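Local coordinates for protein squalene synthase HpnC (Alicyclobacillus acidocaldarius subsp. acidocaldarius, PDB 4HD1) that probably takes part in making squalene-type triterpene precursors, as a member of the squalene/phytoene synthase family, at residues L69-F80 / M103-R114. Residues are numbered along the deposited sequence; the frame is centred on the assembly and turned at random.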
loop_
_atom_site.group_PDB
_atom_site.type_symbol
_atom_site.label_atom_id
_atom_site.label_comp_id
_atom_site.label_asym_id
_atom_site.label_seq_id
_atom_site.Cartn_x
_atom_site.Cartn_y
_atom_site.Cartn_z
ATOM N N LEU A 69 -9.231 12.323 -10.465
ATOM C CA LEU A 69 -9.509 11.487 -9.300
ATOM C C LEU A 69 -10.992 11.467 -8.960
ATOM O O LEU A 69 -11.521 10.424 -8.571
ATOM C CB LEU A 69 -8.702 11.950 -8.083
ATOM C CG LEU A 69 -7.198 11.673 -8.058
ATOM C CD1 LEU A 69 -6.590 12.377 -6.862
ATOM C CD2 LEU A 69 -6.886 10.182 -8.020
ATOM N N ASP A 70 -11.649 12.619 -9.106
ATOM C CA ASP A 70 -13.100 12.725 -8.926
ATOM C C ASP A 70 -13.849 11.845 -9.924
ATOM O O ASP A 70 -14.818 11.178 -9.560
ATOM C CB ASP A 70 -13.569 14.180 -9.061
ATOM C CG ASP A 70 -13.229 15.032 -7.842
ATOM O OD1 ASP A 70 -12.493 14.562 -6.940
ATOM O OD2 ASP A 70 -13.697 16.190 -7.793
ATOM N N ALA A 71 -13.398 11.845 -11.177
ATOM C CA ALA A 71 -13.995 11.004 -12.210
ATOM C C ALA A 71 -13.725 9.533 -11.914
ATOM O O ALA A 71 -14.578 8.674 -12.159
ATOM C CB ALA A 71 -13.464 11.383 -13.584
ATOM N N TYR A 72 -12.540 9.253 -11.375
ATOM C CA TYR A 72 -12.144 7.888 -11.038
ATOM C C TYR A 72 -12.962 7.387 -9.850
ATOM O O TYR A 72 -13.326 6.210 -9.784
ATOM C CB TYR A 72 -10.649 7.835 -10.737
ATOM C CG TYR A 72 -10.030 6.459 -10.834
ATOM C CD1 TYR A 72 -9.720 5.891 -12.073
ATOM C CD2 TYR A 72 -9.726 5.732 -9.681
ATOM C CE1 TYR A 72 -9.139 4.631 -12.159
ATOM C CE2 TYR A 72 -9.146 4.473 -9.756
ATOM C CZ TYR A 72 -8.854 3.929 -10.992
ATOM O OH TYR A 72 -8.275 2.681 -11.046
ATOM N N GLU A 73 -13.262 8.297 -8.929
ATOM C CA GLU A 73 -14.127 8.004 -7.793
ATOM C C GLU A 73 -15.561 7.746 -8.264
ATOM O O GLU A 73 -16.249 6.879 -7.715
ATOM C CB GLU A 73 -14.078 9.152 -6.785
ATOM C CG GLU A 73 -14.884 8.920 -5.519
ATOM C CD GLU A 73 -14.651 9.994 -4.477
ATOM O OE1 GLU A 73 -15.646 10.565 -3.986
ATOM O OE2 GLU A 73 -13.475 10.272 -4.153
ATOM N N GLU A 74 -15.989 8.493 -9.284
ATOM C CA GLU A 74 -17.281 8.279 -9.935
ATOM C C GLU A 74 -17.412 6.881 -10.532
ATOM O O GLU A 74 -18.444 6.223 -10.357
ATOM C CB GLU A 74 -17.529 9.334 -11.020
ATOM C CG GLU A 74 -18.030 10.665 -10.488
ATOM C CD GLU A 74 -19.228 10.513 -9.568
ATOM O OE1 GLU A 74 -20.213 9.853 -9.965
ATOM O OE2 GLU A 74 -19.180 11.050 -8.441
ATOM N N GLU A 75 -16.369 6.441 -11.234
ATOM C CA GLU A 75 -16.309 5.094 -11.806
ATOM C C GLU A 75 -16.399 4.041 -10.701
ATOM O O GLU A 75 -17.158 3.076 -10.812
ATOM C CB GLU A 75 -15.028 4.916 -12.636
ATOM C CG GLU A 75 -15.053 5.653 -13.975
ATOM C CD GLU A 75 -13.672 6.033 -14.501
ATOM O OE1 GLU A 75 -12.789 5.150 -14.590
ATOM O OE2 GLU A 75 -13.472 7.222 -14.847
ATOM N N LEU A 76 -15.639 4.253 -9.627
ATOM C CA LEU A 76 -15.646 3.361 -8.472
ATOM C C LEU A 76 -17.044 3.219 -7.875
ATOM O O LEU A 76 -17.497 2.104 -7.626
ATOM C CB LEU A 76 -14.642 3.845 -7.416
ATOM C CG LEU A 76 -14.344 3.028 -6.148
ATOM C CD1 LEU A 76 -15.347 3.324 -5.040
ATOM C CD2 LEU A 76 -14.230 1.527 -6.410
ATOM N N ARG A 77 -17.726 4.343 -7.658
ATOM C CA ARG A 77 -19.093 4.320 -7.125
ATOM C C ARG A 77 -20.074 3.620 -8.070
ATOM O O ARG A 77 -20.977 2.916 -7.618
ATOM C CB ARG A 77 -19.589 5.726 -6.780
ATOM C CG ARG A 77 -18.652 6.515 -5.879
ATOM C CD ARG A 77 -19.320 7.762 -5.329
ATOM N NE ARG A 77 -19.616 7.607 -3.911
ATOM C CZ ARG A 77 -18.844 8.065 -2.931
ATOM N NH1 ARG A 77 -17.728 8.731 -3.208
ATOM N NH2 ARG A 77 -19.196 7.862 -1.669
ATOM N N ARG A 78 -19.883 3.810 -9.374
ATOM C CA ARG A 78 -20.680 3.111 -10.380
ATOM C C ARG A 78 -20.469 1.601 -10.305
ATOM O O ARG A 78 -21.406 0.824 -10.512
ATOM C CB ARG A 78 -20.372 3.632 -11.787
ATOM C CG ARG A 78 -21.236 4.810 -12.201
ATOM C CD ARG A 78 -21.049 5.173 -13.666
ATOM N NE ARG A 78 -20.100 6.274 -13.831
ATOM C CZ ARG A 78 -18.872 6.158 -14.330
ATOM N NH1 ARG A 78 -18.409 4.980 -14.740
ATOM N NH2 ARG A 78 -18.102 7.234 -14.425
ATOM N N ALA A 79 -19.240 1.192 -9.993
ATOM C CA ALA A 79 -18.910 -0.223 -9.856
ATOM C C ALA A 79 -19.578 -0.860 -8.631
ATOM O O ALA A 79 -19.810 -2.064 -8.610
ATOM C CB ALA A 79 -17.406 -0.421 -9.822
ATOM N N PHE A 80 -19.889 -0.045 -7.626
ATOM C CA PHE A 80 -20.672 -0.488 -6.469
ATOM C C PHE A 80 -22.175 -0.432 -6.712
ATOM O O PHE A 80 -22.951 -1.027 -5.963
ATOM C CB PHE A 80 -20.331 0.348 -5.241
ATOM C CG PHE A 80 -19.169 -0.179 -4.462
ATOM C CD1 PHE A 80 -19.375 -0.931 -3.310
ATOM C CD2 PHE A 80 -17.866 0.058 -4.885
ATOM C CE1 PHE A 80 -18.300 -1.428 -2.588
ATOM C CE2 PHE A 80 -16.789 -0.440 -4.172
ATOM C CZ PHE A 80 -17.005 -1.187 -3.023
HETATM N N MSE A 103 -16.761 -0.308 0.520
HETATM C CA MSE A 103 -16.323 0.797 -0.330
HETATM C C MSE A 103 -15.174 1.626 0.257
HETATM O O MSE A 103 -14.321 2.117 -0.482
HETATM C CB MSE A 103 -17.499 1.712 -0.639
HETATM C CG MSE A 103 -17.434 2.355 -2.002
HETATM SE SE MSE A 103 -18.745 3.785 -2.133
HETATM C CE MSE A 103 -19.481 3.394 -3.883
ATOM N N GLU A 104 -15.154 1.770 1.580
ATOM C CA GLU A 104 -14.200 2.663 2.250
ATOM C C GLU A 104 -12.720 2.493 1.832
ATOM O O GLU A 104 -12.038 3.488 1.584
ATOM C CB GLU A 104 -14.352 2.595 3.779
ATOM C CG GLU A 104 -13.558 3.663 4.521
ATOM C CD GLU A 104 -13.526 3.460 6.027
ATOM O OE1 GLU A 104 -13.365 2.308 6.494
ATOM O OE2 GLU A 104 -13.647 4.468 6.753
ATOM N N PRO A 105 -12.219 1.244 1.754
ATOM C CA PRO A 105 -10.802 1.123 1.382
ATOM C C PRO A 105 -10.477 1.661 -0.009
ATOM O O PRO A 105 -9.409 2.242 -0.200
ATOM C CB PRO A 105 -10.547 -0.383 1.443
ATOM C CG PRO A 105 -11.580 -0.900 2.386
ATOM C CD PRO A 105 -12.796 -0.059 2.138
ATOM N N PHE A 106 -11.387 1.473 -0.964
ATOM C CA PHE A 106 -11.202 2.008 -2.313
ATOM C C PHE A 106 -11.162 3.537 -2.301
ATOM O O PHE A 106 -10.264 4.138 -2.900
ATOM C CB PHE A 106 -12.297 1.513 -3.252
ATOM C CG PHE A 106 -12.233 0.042 -3.529
ATOM C CD1 PHE A 106 -11.356 -0.462 -4.483
ATOM C CD2 PHE A 106 -13.053 -0.843 -2.840
ATOM C CE1 PHE A 106 -11.294 -1.823 -4.739
ATOM C CE2 PHE A 106 -13.000 -2.201 -3.095
ATOM C CZ PHE A 106 -12.118 -2.695 -4.046
ATOM N N LEU A 107 -12.124 4.150 -1.605
ATOM C CA LEU A 107 -12.169 5.608 -1.433
ATOM C C LEU A 107 -10.938 6.153 -0.704
ATOM O O LEU A 107 -10.538 7.284 -0.933
ATOM C CB LEU A 107 -13.437 6.038 -0.685
ATOM C CG LEU A 107 -14.806 5.817 -1.334
ATOM C CD1 LEU A 107 -15.913 6.040 -0.312
ATOM C CD2 LEU A 107 -15.010 6.714 -2.546
ATOM N N ARG A 108 -10.343 5.350 0.173
ATOM C CA ARG A 108 -9.152 5.782 0.905
ATOM C C ARG A 108 -7.899 5.773 0.039
ATOM O O ARG A 108 -7.043 6.648 0.168
ATOM C CB ARG A 108 -8.956 4.963 2.176
ATOM C CG ARG A 108 -9.897 5.411 3.269
ATOM C CD ARG A 108 -9.674 4.673 4.568
ATOM N NE ARG A 108 -10.375 5.353 5.653
ATOM C CZ ARG A 108 -10.458 4.899 6.899
ATOM N NH1 ARG A 108 -9.886 3.751 7.239
ATOM N NH2 ARG A 108 -11.121 5.596 7.810
ATOM N N LEU A 109 -7.810 4.795 -0.853
ATOM C CA LEU A 109 -6.702 4.724 -1.798
ATOM C C LEU A 109 -6.723 5.899 -2.763
ATOM O O LEU A 109 -5.665 6.398 -3.156
ATOM C CB LEU A 109 -6.738 3.407 -2.568
ATOM C CG LEU A 109 -6.262 2.220 -1.741
ATOM C CD1 LEU A 109 -6.758 0.921 -2.356
ATOM C CD2 LEU A 109 -4.742 2.237 -1.589
ATOM N N ILE A 110 -7.934 6.320 -3.136
ATOM C CA ILE A 110 -8.154 7.504 -3.973
ATOM C C ILE A 110 -7.724 8.754 -3.208
ATOM O O ILE A 110 -7.013 9.602 -3.744
ATOM C CB ILE A 110 -9.630 7.608 -4.441
ATOM C CG1 ILE A 110 -9.908 6.565 -5.531
ATOM C CG2 ILE A 110 -9.959 9.013 -4.943
ATOM C CD1 ILE A 110 -11.365 6.428 -5.917
ATOM N N GLU A 111 -8.150 8.838 -1.949
ATOM C CA GLU A 111 -7.791 9.937 -1.054
ATOM C C GLU A 111 -6.285 10.003 -0.780
ATOM O O GLU A 111 -5.745 11.090 -0.612
ATOM C CB GLU A 111 -8.594 9.839 0.253
ATOM C CG GLU A 111 -8.260 10.875 1.327
ATOM C CD GLU A 111 -8.762 12.277 1.012
ATOM O OE1 GLU A 111 -9.408 12.479 -0.043
ATOM O OE2 GLU A 111 -8.503 13.187 1.832
ATOM N N ALA A 112 -5.612 8.850 -0.756
ATOM C CA ALA A 112 -4.161 8.799 -0.542
ATOM C C ALA A 112 -3.411 9.656 -1.558
ATOM O O ALA A 112 -2.448 10.339 -1.215
ATOM C CB ALA A 112 -3.657 7.366 -0.592
ATOM N N ASN A 113 -3.869 9.607 -2.804
ATOM C CA ASN A 113 -3.321 10.420 -3.880
ATOM C C ASN A 113 -3.508 11.926 -3.610
ATOM O O ASN A 113 -2.588 12.716 -3.836
ATOM C CB ASN A 113 -3.954 10.001 -5.213
ATOM C CG ASN A 113 -3.293 10.648 -6.415
ATOM O OD1 ASN A 113 -3.360 11.865 -6.606
ATOM N ND2 ASN A 113 -2.668 9.827 -7.250
ATOM N N ARG A 114 -4.682 12.312 -3.109
ATOM C CA ARG A 114 -4.942 13.708 -2.730
ATOM C C ARG A 114 -4.068 14.141 -1.552
ATOM O O ARG A 114 -3.635 15.292 -1.498
ATOM C CB ARG A 114 -6.415 13.938 -2.381
ATOM C CG ARG A 114 -7.396 13.584 -3.486
ATOM C CD ARG A 114 -8.818 13.979 -3.110
ATOM N NE ARG A 114 -9.793 13.531 -4.105
ATOM C CZ ARG A 114 -10.647 12.523 -3.928
ATOM N NH1 ARG A 114 -10.671 11.842 -2.784
ATOM N NH2 ARG A 114 -11.489 12.198 -4.899
#
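Extended from CG to NE, with CG beside the backbone N (chi1 -58°), R114 reaches across to E73, whose CG lies anti to the backbone N (chi1 -177°). NH2 of R114 meets OE2 of E73 at 2.9 Å, nearly straight and in the guanidinium plane, although the E73 carboxylate plane stands at 81° to it and is met from above. The same NH2 makes a longer bond, 3.3 Å, to OD1 of D70, while NH1 binds OE1 of E111. R77 continues the network by pairing with the other oxygen of E73.

Beneath these charges, segments 69-80 and 104-114 run antiparallel, their axes 10.5 Å apart at closest approach. I110 CD1 lies 3.7 Å from CA of E73, and L76 CD2 rests against F106 CB. Farther along, selenomethionine M103 sets CG over the F80 ring, 3.6 Å from its centroid, a CH-pi contact. The rings of F106 and of F50 from helix 41-56 meet edge-to-face.

A methionine in place of R114 would probably leave D70, E73 and E111 as neighbouring carboxylates without their shared cation. The contact illustrates an antiparallel helix pair with an apolar seam bordered by ion pairs, where one arginine probably offsets acidic charge from both helices.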